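Local coordinates for protein ammonium transporter (Kuenenia stuttgartiensis, PDB 6EU6) that probably senses ammonium and signals its presence across the membrane as the transporter-like part of a sensor histidine kinase, at residues 229-232 against 233-237; 296-299 against 300-304. One frame throughout, in Å; residues are numbered along the deposited sequence.

Interaction 1 (229-232 against 233-237)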
loop_
_atom_site.group_PDB
_atom_site.type_symbol
_atom_site.label_atom_id
_atom_site.label_comp_id
_atom_site.label_asym_id
_atom_site.label_seq_id
_atom_site.Cartn_x
_atom_site.Cartn_y
_atom_site.Cartn_z
ATOM N N LEU A 229 -1.140 -19.176 9.935
ATOM C CA LEU A 229 0.133 -19.303 10.629
ATOM C C LEU A 229 1.129 -20.224 9.910
ATOM O O LEU A 229 2.090 -20.612 10.470
ATOM C CB LEU A 229 -0.077 -19.699 12.085
ATOM C CG LEU A 229 -0.862 -18.689 12.874
ATOM C CD1 LEU A 229 -1.098 -19.185 14.294
ATOM C CD2 LEU A 229 -0.206 -17.321 12.891
ATOM N N ARG A 230 0.885 -20.517 8.636
ATOM C CA ARG A 230 1.754 -21.400 7.863
ATOM C C ARG A 230 1.343 -21.253 6.410
ATOM O O ARG A 230 0.255 -20.769 6.120
ATOM C CB ARG A 230 1.633 -22.872 8.279
ATOM C CG ARG A 230 0.414 -23.580 7.707
ATOM C CD ARG A 230 0.430 -25.062 8.066
ATOM N NE ARG A 230 1.785 -25.400 8.434
ATOM C CZ ARG A 230 2.733 -25.763 7.570
ATOM N NH1 ARG A 230 2.452 -25.906 6.251
ATOM N NH2 ARG A 230 3.944 -25.993 8.049
ATOM N N VAL A 231 2.219 -21.649 5.501
ATOM C CA VAL A 231 1.887 -21.585 4.101
ATOM C C VAL A 231 1.467 -22.933 3.670
ATOM O O VAL A 231 2.202 -23.870 3.851
ATOM C CB VAL A 231 3.117 -21.188 3.268
ATOM C CG1 VAL A 231 2.720 -21.019 1.823
ATOM C CG2 VAL A 231 3.769 -19.924 3.827
ATOM N N SER A 232 0.289 -23.030 3.083
ATOM C CA SER A 232 -0.198 -24.260 2.411
ATOM C C SER A 232 -1.021 -23.790 1.231
ATOM O O SER A 232 -1.310 -22.614 1.075
ATOM C CB SER A 232 -1.086 -25.129 3.304
ATOM O OG SER A 232 -2.067 -24.403 4.041
ATOM N N VAL A 233 -1.450 -24.727 0.449
ATOM C CA VAL A 233 -2.475 -24.537 -0.587
ATOM C C VAL A 233 -3.739 -23.802 -0.077
ATOM O O VAL A 233 -4.433 -23.058 -0.797
ATOM C CB VAL A 233 -2.789 -25.939 -1.192
ATOM C CG1 VAL A 233 -1.474 -26.644 -1.565
ATOM C CG2 VAL A 233 -3.487 -26.842 -0.205
ATOM N N ASN A 234 -3.980 -23.897 1.214
ATOM C CA ASN A 234 -5.125 -23.245 1.806
ATOM C C ASN A 234 -5.092 -21.713 1.769
ATOM O O ASN A 234 -6.122 -21.055 2.048
ATOM C CB ASN A 234 -5.255 -23.693 3.267
ATOM C CG ASN A 234 -5.620 -25.121 3.346
ATOM O OD1 ASN A 234 -6.440 -25.578 2.551
ATOM N ND2 ASN A 234 -4.983 -25.860 4.242
ATOM N N ILE A 235 -3.910 -21.157 1.538
ATOM C CA ILE A 235 -3.733 -19.731 1.573
ATOM C C ILE A 235 -4.593 -19.065 0.495
ATOM O O ILE A 235 -5.265 -18.098 0.778
ATOM C CB ILE A 235 -2.245 -19.417 1.402
ATOM C CG1 ILE A 235 -1.914 -17.988 1.642
ATOM C CG2 ILE A 235 -1.723 -19.857 0.030
ATOM C CD1 ILE A 235 -0.395 -17.903 1.625
ATOM N N GLY A 236 -4.598 -19.626 -0.728
ATOM C CA GLY A 236 -5.434 -19.099 -1.810
ATOM C C GLY A 236 -6.926 -19.200 -1.492
ATOM O O GLY A 236 -7.709 -18.309 -1.840
ATOM N N LEU A 237 -7.303 -20.237 -0.775
ATOM C CA LEU A 237 -8.705 -20.437 -0.419
ATOM C C LEU A 237 -9.140 -19.351 0.534
ATOM O O LEU A 237 -10.222 -18.794 0.363
ATOM C CB LEU A 237 -8.923 -21.843 0.198
ATOM C CG LEU A 237 -10.306 -22.156 0.816
ATOM C CD1 LEU A 237 -11.363 -22.028 -0.228
ATOM C CD2 LEU A 237 -10.261 -23.577 1.399
#
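The flat carboxamide of N234 is met by the hydroxyl of S232 at its ND2 end: OG lies off to one face of the amide rather than in its plane, and the ND2-to-OG hydrogen bond is weak (3.3 Å, 122° at the hydrogen). With CG of N234 beside its own backbone N (chi1 -68°), the amide folds back toward the serine, while a bound MES lies about 4 Å from that side chain. A second flat group, the S232 carbonyl, receives I235 N from above its plane, 48° out of it, in a nearly straight bond of 3.0 Å. CG2 of I235 also presses on that oxygen, at 3.0 Å from S232 O. The S232 side chain makes a weak capping bond at the beta turn that leads into helix 234-261: OG, held between the backbone N and the carbonyl carbon, accepts from N234 N at 3.5 Å, in the manner of an ST turn. On the apolar side, CG1 of V231 stands 4.4 Å from CD1 of I235, a loose contact. I235 packs on I14 and V231 on L11, both of the second subunit, while V231 N is hydrogen-bonded to N9 OD1 on helix 2-34.

Interaction 2 (296-299 against 300-304)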
loop_
_atom_site.group_PDB
_atom_site.type_symbol
_atom_site.label_atom_id
_atom_site.label_comp_id
_atom_site.label_asym_id
_atom_site.label_seq_id
_atom_site.Cartn_x
_atom_site.Cartn_y
_atom_site.Cartn_z
ATOM N N GLY A 296 -21.392 -13.112 3.091
ATOM C CA GLY A 296 -21.314 -11.727 2.663
ATOM C C GLY A 296 -22.686 -11.100 2.427
ATOM O O GLY A 296 -22.953 -9.988 2.882
ATOM N N LEU A 297 -23.528 -11.810 1.696
ATOM C CA LEU A 297 -24.875 -11.364 1.368
ATOM C C LEU A 297 -25.706 -11.123 2.628
ATOM O O LEU A 297 -26.248 -10.035 2.858
ATOM C CB LEU A 297 -25.507 -12.401 0.502
ATOM C CG LEU A 297 -26.985 -12.315 0.153
ATOM C CD1 LEU A 297 -27.214 -13.346 -0.964
ATOM C CD2 LEU A 297 -27.935 -12.558 1.329
ATOM N N ILE A 298 -25.710 -12.088 3.500
ATOM C CA ILE A 298 -26.446 -11.982 4.737
ATOM C C ILE A 298 -25.890 -10.860 5.643
ATOM O O ILE A 298 -26.636 -10.057 6.207
ATOM C CB ILE A 298 -26.320 -13.292 5.497
ATOM C CG1 ILE A 298 -27.095 -14.403 4.810
ATOM C CG2 ILE A 298 -26.841 -13.124 6.950
ATOM C CD1 ILE A 298 -26.671 -15.792 5.342
ATOM N N THR A 299 -24.546 -10.794 5.755
ATOM C CA THR A 299 -23.930 -9.794 6.613
ATOM C C THR A 299 -24.129 -8.394 6.074
ATOM O O THR A 299 -24.404 -7.458 6.829
ATOM C CB THR A 299 -22.428 -10.050 6.813
ATOM O OG1 THR A 299 -22.228 -11.395 7.259
ATOM C CG2 THR A 299 -21.769 -8.986 7.795
ATOM N N GLY A 300 -24.013 -8.230 4.780
ATOM C CA GLY A 300 -24.188 -6.935 4.173
ATOM C C GLY A 300 -25.537 -6.248 4.529
ATOM O O GLY A 300 -25.597 -5.107 4.967
ATOM N N ILE A 301 -26.624 -6.945 4.272
ATOM C CA ILE A 301 -27.961 -6.494 4.623
ATOM C C ILE A 301 -28.118 -6.338 6.145
ATOM O O ILE A 301 -28.613 -5.320 6.599
ATOM C CB ILE A 301 -28.984 -7.500 4.051
ATOM C CG1 ILE A 301 -28.959 -7.386 2.523
ATOM C CG2 ILE A 301 -30.389 -7.266 4.554
ATOM C CD1 ILE A 301 -29.486 -8.618 1.859
ATOM N N LEU A 302 -27.750 -7.336 6.933
ATOM C CA LEU A 302 -28.003 -7.233 8.362
ATOM C C LEU A 302 -27.207 -6.083 8.972
ATOM O O LEU A 302 -27.646 -5.431 9.967
ATOM C CB LEU A 302 -27.672 -8.508 9.098
ATOM C CG LEU A 302 -28.563 -9.714 8.771
ATOM C CD1 LEU A 302 -28.140 -10.928 9.573
ATOM C CD2 LEU A 302 -29.957 -9.351 9.176
ATOM N N ALA A 303 -26.030 -5.814 8.410
ATOM C CA ALA A 303 -25.193 -4.753 8.984
ATOM C C ALA A 303 -25.797 -3.361 8.726
ATOM O O ALA A 303 -25.720 -2.469 9.569
ATOM C CB ALA A 303 -23.780 -4.833 8.451
ATOM N N ILE A 304 -26.420 -3.192 7.559
ATOM C CA ILE A 304 -27.055 -1.953 7.204
ATOM C C ILE A 304 -28.320 -1.766 8.082
ATOM O O ILE A 304 -28.572 -0.636 8.499
ATOM C CB ILE A 304 -27.448 -1.945 5.715
ATOM C CG1 ILE A 304 -26.178 -1.838 4.864
ATOM C CG2 ILE A 304 -28.391 -0.791 5.386
ATOM C CD1 ILE A 304 -26.476 -2.081 3.391
#
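Four successive i to i+4 backbone hydrogen bonds tie 296-299 to 300-304 as one run of alpha helix, from G300 N to G296 O, I301 N to L297 O (weak, at 3.4 Å), L302 N to I298 O and A303 N to T299 O. Side chains then meet along its surface. I298 and L302 lie alongside each other and point the same way, the branch CG2 of I298 touching CD1 of L302 at 3.7 Å. That branch is set anti to the backbone N of I298, with CG1 turned beside it (chi1 -70°). L302 also leans over the backbone, its CG 3.2 Å from I298 O. One residue earlier the pairing is looser: CD2 of L297 comes only to 4.3 Å from CD1 of I301, on a neighbouring stripe of the helix. A303 sets its methyl against the chain, CB being 3.1 Å from T299 O. The hydroxyl of buried T299 turns back along the helix, OG1 bonding to I295 O, which satisfies it within its own helix. T299 and A303 both pack on A275 of helix 266-280, and T299 and L302 on I332 of helix 322-340. G296 and G300 have GxxxG spacing in the sequence, and the mostly apolar side chains from L297 to I304 are those of a membrane-spanning helix in the ammonium transporter fold.

Overall arrangement
From the N terminus, the chain first runs through helix 2-34, which later receives the loop after helix 206-226. Interaction 1 closes the turn at the end of that loop and leads into helix 234-261, at a border with the second subunit. Interaction 2 follows in series on helix 289-312, where it closes no loop; the two neither nest nor cross. Their centres lie 27 Å apart and their nearest atoms about 13 Å, so they do not touch. Helix 234-261 nevertheless links them: it begins at interaction 1, and farther along, its residues S252, A253, I257 and R261 pack against L297 and I304 of interaction 2, joining the subunit border to helix 289-312.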